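Local atomic coordinates of FYVE, RhoGEF and PH domain-containing protein 5 (Homo sapiens, PDB entry 3MPX), a protein that activates the Rho-family GTPase CDC42 by exchanging its bound GDP for GTP, and mediates CDC42 activation in response to VEGF. Residues L271-Q276 and Y281-T286; G248-V253 and D326-C331. One frame throughout, in Å; residues are numbered along the deposited sequence.

Contact 1 of 2, residues L271-Q276 and Y281-T286; sequences LYTYPQ and YRLKNT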
loop_
_atom_site.group_PDB
_atom_site.type_symbol
_atom_site.label_atom_id
_atom_site.label_comp_id
_atom_site.label_asym_id
_atom_site.label_seq_id
_atom_site.Cartn_x
_atom_site.Cartn_y
_atom_site.Cartn_z
ATOM N N LEU A 271 1.929 11.043 -12.091
ATOM C CA LEU A 271 3.351 10.955 -11.794
ATOM C C LEU A 271 4.106 10.952 -13.112
ATOM O O LEU A 271 3.731 10.233 -14.052
ATOM C CB LEU A 271 3.718 9.740 -10.928
ATOM C CG LEU A 271 2.938 9.492 -9.616
ATOM C CD1 LEU A 271 3.542 8.316 -8.856
ATOM C CD2 LEU A 271 2.926 10.719 -8.700
ATOM N N TYR A 272 5.119 11.835 -13.191
ATOM C CA TYR A 272 5.992 12.071 -14.341
ATOM C C TYR A 272 7.362 11.692 -13.857
ATOM O O TYR A 272 7.898 12.351 -12.964
ATOM C CB TYR A 272 5.922 13.560 -14.726
ATOM C CG TYR A 272 6.597 13.920 -16.028
ATOM C CD1 TYR A 272 7.791 14.639 -16.042
ATOM C CD2 TYR A 272 5.998 13.628 -17.247
ATOM C CE1 TYR A 272 8.393 15.017 -17.241
ATOM C CE2 TYR A 272 6.602 13.975 -18.449
ATOM C CZ TYR A 272 7.793 14.684 -18.441
ATOM O OH TYR A 272 8.368 15.038 -19.637
ATOM N N THR A 273 7.880 10.563 -14.338
ATOM C CA THR A 273 9.152 10.044 -13.835
ATOM C C THR A 273 10.203 9.846 -14.965
ATOM O O THR A 273 9.964 10.205 -16.123
ATOM C CB THR A 273 8.946 8.720 -12.963
ATOM O OG1 THR A 273 8.903 7.558 -13.784
ATOM C CG2 THR A 273 7.708 8.740 -12.081
ATOM N N TYR A 274 11.377 9.295 -14.582
ATOM C CA TYR A 274 12.466 8.913 -15.458
ATOM C C TYR A 274 12.866 7.465 -15.114
ATOM O O TYR A 274 13.298 7.187 -13.979
ATOM C CB TYR A 274 13.684 9.847 -15.348
ATOM C CG TYR A 274 14.947 9.217 -15.905
ATOM C CD1 TYR A 274 15.101 9.003 -17.275
ATOM C CD2 TYR A 274 15.970 8.795 -15.060
ATOM C CE1 TYR A 274 16.244 8.388 -17.791
ATOM C CE2 TYR A 274 17.109 8.160 -15.561
ATOM C CZ TYR A 274 17.248 7.972 -16.930
ATOM O OH TYR A 274 18.379 7.386 -17.440
ATOM N N PRO A 275 12.808 6.547 -16.097
ATOM C CA PRO A 275 13.198 5.163 -15.809
ATOM C C PRO A 275 14.703 4.954 -15.692
ATOM O O PRO A 275 15.442 5.194 -16.642
ATOM C CB PRO A 275 12.591 4.362 -16.965
ATOM C CG PRO A 275 12.307 5.337 -18.031
ATOM C CD PRO A 275 12.321 6.714 -17.480
ATOM N N GLN A 276 15.146 4.468 -14.532
ATOM C CA GLN A 276 16.562 4.172 -14.259
ATOM C C GLN A 276 16.925 2.702 -14.571
ATOM O O GLN A 276 16.033 1.856 -14.646
ATOM C CB GLN A 276 16.932 4.525 -12.802
ATOM C CG GLN A 276 16.776 6.006 -12.452
ATOM C CD GLN A 276 16.743 6.272 -10.960
ATOM O OE1 GLN A 276 15.951 7.094 -10.472
ATOM N NE2 GLN A 276 17.618 5.614 -10.200
ATOM N N TYR A 281 12.512 4.292 -10.606
ATOM C CA TYR A 281 12.273 5.543 -11.319
ATOM C C TYR A 281 12.623 6.758 -10.449
ATOM O O TYR A 281 13.042 6.586 -9.306
ATOM C CB TYR A 281 10.809 5.628 -11.793
ATOM C CG TYR A 281 10.284 4.374 -12.449
ATOM C CD1 TYR A 281 10.404 4.181 -13.819
ATOM C CD2 TYR A 281 9.619 3.402 -11.708
ATOM C CE1 TYR A 281 9.914 3.030 -14.430
ATOM C CE2 TYR A 281 9.137 2.239 -12.306
ATOM C CZ TYR A 281 9.280 2.062 -13.668
ATOM O OH TYR A 281 8.777 0.931 -14.255
ATOM N N ARG A 282 12.471 7.983 -11.005
ATOM C CA ARG A 282 12.761 9.255 -10.332
ATOM C C ARG A 282 11.638 10.224 -10.619
ATOM O O ARG A 282 11.421 10.556 -11.783
ATOM C CB ARG A 282 14.115 9.831 -10.815
ATOM C CG ARG A 282 14.421 11.266 -10.358
ATOM C CD ARG A 282 14.686 11.387 -8.869
ATOM N NE ARG A 282 15.920 10.712 -8.470
ATOM C CZ ARG A 282 16.363 10.645 -7.220
ATOM N NH1 ARG A 282 15.677 11.213 -6.233
ATOM N NH2 ARG A 282 17.496 10.008 -6.945
ATOM N N LEU A 283 10.917 10.672 -9.575
ATOM C CA LEU A 283 9.811 11.615 -9.741
ATOM C C LEU A 283 10.374 12.929 -10.273
ATOM O O LEU A 283 11.253 13.522 -9.631
ATOM C CB LEU A 283 9.037 11.811 -8.428
ATOM C CG LEU A 283 7.699 12.555 -8.506
ATOM C CD1 LEU A 283 6.684 11.844 -9.408
ATOM C CD2 LEU A 283 7.123 12.745 -7.129
ATOM N N LYS A 284 9.957 13.309 -11.509
ATOM C CA LYS A 284 10.458 14.508 -12.173
ATOM C C LYS A 284 9.556 15.705 -11.975
ATOM O O LYS A 284 10.050 16.829 -11.935
ATOM C CB LYS A 284 10.721 14.270 -13.670
ATOM C CG LYS A 284 11.970 13.435 -13.988
ATOM C CD LYS A 284 13.257 13.795 -13.200
ATOM C CE LYS A 284 14.478 13.129 -13.797
ATOM N NZ LYS A 284 15.678 13.253 -12.926
ATOM N N ASN A 285 8.247 15.474 -11.869
ATOM C CA ASN A 285 7.197 16.476 -11.670
ATOM C C ASN A 285 5.916 15.700 -11.390
ATOM O O ASN A 285 5.876 14.483 -11.584
ATOM C CB ASN A 285 7.035 17.360 -12.928
ATOM C CG ASN A 285 6.109 18.552 -12.804
ATOM O OD1 ASN A 285 6.044 19.239 -11.773
ATOM N ND2 ASN A 285 5.394 18.846 -13.885
ATOM N N THR A 286 4.883 16.386 -10.906
ATOM C CA THR A 286 3.602 15.767 -10.584
ATOM C C THR A 286 2.525 16.703 -11.104
ATOM O O THR A 286 2.678 17.910 -10.987
ATOM C CB THR A 286 3.535 15.471 -9.066
ATOM O OG1 THR A 286 4.814 15.021 -8.577
ATOM C CG2 THR A 286 2.474 14.473 -8.709
#
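Tyr272 pairs with Asn285 in an antiparallel hairpin of the PH domain, and a classic beta bulge at Lys284 and Asn285 sets both of these residues against Tyr272. The carbonyl of Tyr272 takes Lys284 N on its O at 2.7 Å, in the carbonyl plane, and a weak second bond from Asn285 N. In return, Tyr272 N gives its hydrogen to Asn285 O at 3.2 Å. Toward the turn, the bonds joining Tyr274 and Arg282 are weak.

With CG anti to the backbone N (chi1 -171°), the Tyr272 ring stands off the sheet toward Leu315 and Leu317 of strand 314-318; its CD1 meets Lys284 CB at 3.8 Å. The lysine chain bends at chi2 and lays its CE 3.7 Å from CB of Tyr274. On the other face, Leu283 CD1 reaches Leu271 CB at 3.9 Å, while Leu271 CD2 lies 3.8 Å from Thr286 CG2, the two side chains running the same way. Nearer the turn, Tyr281 lays CD1 of its ring against Pro275 CB (3.8 Å). That ring also stacks on His262, whose carbonyl O accepts a hydrogen bond from Thr273 OG1. Helix 218-230 covers part of this face through Ile227 against Leu271.

The chemistry is therefore uneven: the bulge carbonyl takes one good bond and one weak one, whereas between the two strands the turn end has weak bonds and the Tyr281-Pro275 packing, with Tyr281 also backbone-bonded to Ser230 and Arg232.

Contact 2 of 2, residues G248-V253 and D326-C331; sequences GTLMKV and DEWYGC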
loop_
_atom_site.group_PDB
_atom_site.type_symbol
_atom_site.label_atom_id
_atom_site.label_comp_id
_atom_site.label_asym_id
_atom_site.label_seq_id
_atom_site.Cartn_x
_atom_site.Cartn_y
_atom_site.Cartn_z
ATOM N N GLY A 248 3.262 3.525 -18.321
ATOM C CA GLY A 248 3.920 3.457 -19.617
ATOM C C GLY A 248 4.876 4.597 -19.858
ATOM O O GLY A 248 4.682 5.701 -19.345
ATOM N N THR A 249 5.919 4.323 -20.645
ATOM C CA THR A 249 6.980 5.259 -20.999
ATOM C C THR A 249 6.653 5.966 -22.300
ATOM O O THR A 249 6.148 5.348 -23.242
ATOM C CB THR A 249 8.323 4.511 -21.111
ATOM O OG1 THR A 249 8.575 3.808 -19.898
ATOM C CG2 THR A 249 9.502 5.436 -21.426
ATOM N N LEU A 250 6.932 7.274 -22.337
ATOM C CA LEU A 250 6.783 8.114 -23.515
ATOM C C LEU A 250 8.061 8.948 -23.627
ATOM O O LEU A 250 8.844 9.003 -22.668
ATOM C CB LEU A 250 5.505 8.978 -23.461
ATOM C CG LEU A 250 4.146 8.226 -23.434
ATOM C CD1 LEU A 250 2.996 9.173 -23.180
ATOM C CD2 LEU A 250 3.884 7.457 -24.720
HETATM N N MSE A 251 8.324 9.512 -24.812
HETATM C CA MSE A 251 9.526 10.302 -25.028
HETATM C C MSE A 251 9.247 11.778 -24.816
HETATM O O MSE A 251 8.245 12.297 -25.303
HETATM C CB MSE A 251 10.094 10.059 -26.434
HETATM C CG MSE A 251 10.472 8.609 -26.692
HETATM SE SE MSE A 251 11.868 7.980 -25.474
HETATM C CE MSE A 251 13.447 8.203 -26.645
ATOM N N LYS A 252 10.131 12.452 -24.071
ATOM C CA LYS A 252 10.043 13.890 -23.838
ATOM C C LYS A 252 10.750 14.543 -25.012
ATOM O O LYS A 252 11.914 14.217 -25.287
ATOM C CB LYS A 252 10.720 14.274 -22.516
ATOM N N VAL A 253 10.030 15.412 -25.747
ATOM C CA VAL A 253 10.589 16.090 -26.926
ATOM C C VAL A 253 11.146 17.467 -26.551
ATOM O O VAL A 253 10.385 18.429 -26.366
ATOM C CB VAL A 253 9.641 16.176 -28.149
ATOM C CG1 VAL A 253 10.451 16.244 -29.438
ATOM C CG2 VAL A 253 8.658 15.009 -28.190
ATOM N N ASP A 326 -3.149 7.250 -29.018
ATOM C CA ASP A 326 -4.598 7.267 -28.844
ATOM C C ASP A 326 -5.056 6.385 -27.674
ATOM O O ASP A 326 -6.168 6.588 -27.178
ATOM C CB ASP A 326 -5.309 6.894 -30.153
ATOM C CG ASP A 326 -5.188 7.959 -31.234
ATOM O OD1 ASP A 326 -4.600 9.032 -30.953
ATOM O OD2 ASP A 326 -5.675 7.718 -32.362
ATOM N N GLU A 327 -4.196 5.440 -27.206
ATOM C CA GLU A 327 -4.484 4.599 -26.039
ATOM C C GLU A 327 -4.470 5.516 -24.813
ATOM O O GLU A 327 -5.450 5.561 -24.072
ATOM C CB GLU A 327 -3.453 3.464 -25.889
ATOM N N TRP A 328 -3.388 6.306 -24.664
ATOM C CA TRP A 328 -3.204 7.288 -23.602
ATOM C C TRP A 328 -4.238 8.405 -23.699
ATOM O O TRP A 328 -4.764 8.826 -22.668
ATOM C CB TRP A 328 -1.788 7.883 -23.648
ATOM C CG TRP A 328 -0.748 7.014 -23.002
ATOM C CD1 TRP A 328 0.103 6.147 -23.625
ATOM C CD2 TRP A 328 -0.459 6.921 -21.597
ATOM N NE1 TRP A 328 0.906 5.522 -22.697
ATOM C CE2 TRP A 328 0.580 5.976 -21.444
ATOM C CE3 TRP A 328 -0.975 7.554 -20.449
ATOM C CZ2 TRP A 328 1.111 5.646 -20.190
ATOM C CZ3 TRP A 328 -0.444 7.231 -19.210
ATOM C CH2 TRP A 328 0.585 6.289 -19.088
ATOM N N TYR A 329 -4.548 8.874 -24.930
ATOM C CA TYR A 329 -5.496 9.973 -25.127
ATOM C C TYR A 329 -6.862 9.662 -24.512
ATOM O O TYR A 329 -7.336 10.458 -23.704
ATOM C CB TYR A 329 -5.614 10.401 -26.606
ATOM C CG TYR A 329 -6.559 11.571 -26.797
ATOM C CD1 TYR A 329 -6.156 12.874 -26.515
ATOM C CD2 TYR A 329 -7.877 11.368 -27.196
ATOM C CE1 TYR A 329 -7.032 13.950 -26.659
ATOM C CE2 TYR A 329 -8.765 12.434 -27.338
ATOM C CZ TYR A 329 -8.338 13.724 -27.071
ATOM O OH TYR A 329 -9.228 14.765 -27.204
ATOM N N GLY A 330 -7.431 8.499 -24.859
ATOM C CA GLY A 330 -8.715 8.011 -24.361
ATOM C C GLY A 330 -8.735 7.788 -22.864
ATOM O O GLY A 330 -9.759 8.025 -22.213
ATOM N N CYS A 331 -7.596 7.353 -22.305
ATOM C CA CYS A 331 -7.458 7.119 -20.872
ATOM C C CYS A 331 -7.311 8.443 -20.118
ATOM O O CYS A 331 -8.015 8.647 -19.128
ATOM C CB CYS A 331 -6.311 6.158 -20.576
ATOM S SG CYS A 331 -6.613 4.459 -21.137
#
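Leu250 of strand 244-254 and Trp328 of helix 322-334 meet inside the PH domain, where the C-terminal helix lies against the strand barrel. The close packing is confined to one flat group. Leu250 CD1 sits over a face of the indole, 4.2 Å from the centroid of its five-membered ring and 5° off the ring normal, a CH-pi contact. The other methyl, CD2, lies 4.1 Å from Trp328 CD1. Gly248 meets the same ring at its edge: its N is in the ring plane, 3.6 Å from Trp328 CZ2. With no side chain at this position, the six-membered ring can lie directly beside the backbone. A chi2 of 98° on Trp328 turns the indole so that it offers a face to the leucine and an edge to the glycine. Leu263 of strand 257-266 packs on both Leu250 and Trp328.

Away from the indole the contact is loose. Thr249, itself exposed, points away from the helix and its OG1 bonds His262 ND1, and the strand beyond Leu250 draws off from the helix. On the helix, Asp326 forms a salt bridge with Arg296, and the ring of Tyr329 makes a cation-pi contact with the same arginine.

What the two segments share is thus a small, largely apolar contact, with a single tryptophan supplying the whole helical side; Leu263 and Leu317 add to the packing round Leu250.

Overall arrangement
Both contacts belong to the first PH domain, which follows the helical DH domain in the chain, and their centres are 14 Å apart. Contact 1 is nested within the loop closed by contact 2: strand 244-254 comes first, then strands 269-275 and 281-288, and finally helix 322-334. All three strands are in one sheet, with strand 257-266 lying between 244-254 and 269-275. The two contacts touch in packing where Tyr272 OH approaches Lys252 CB at 3.8 Å, the lysine being modelled only as far as CB. Contact 1 thus builds a local hairpin beside helix 218-230, while contact 2 ties the domain's beginning to its end, as expected of a PH barrel closed by its C-terminal helix.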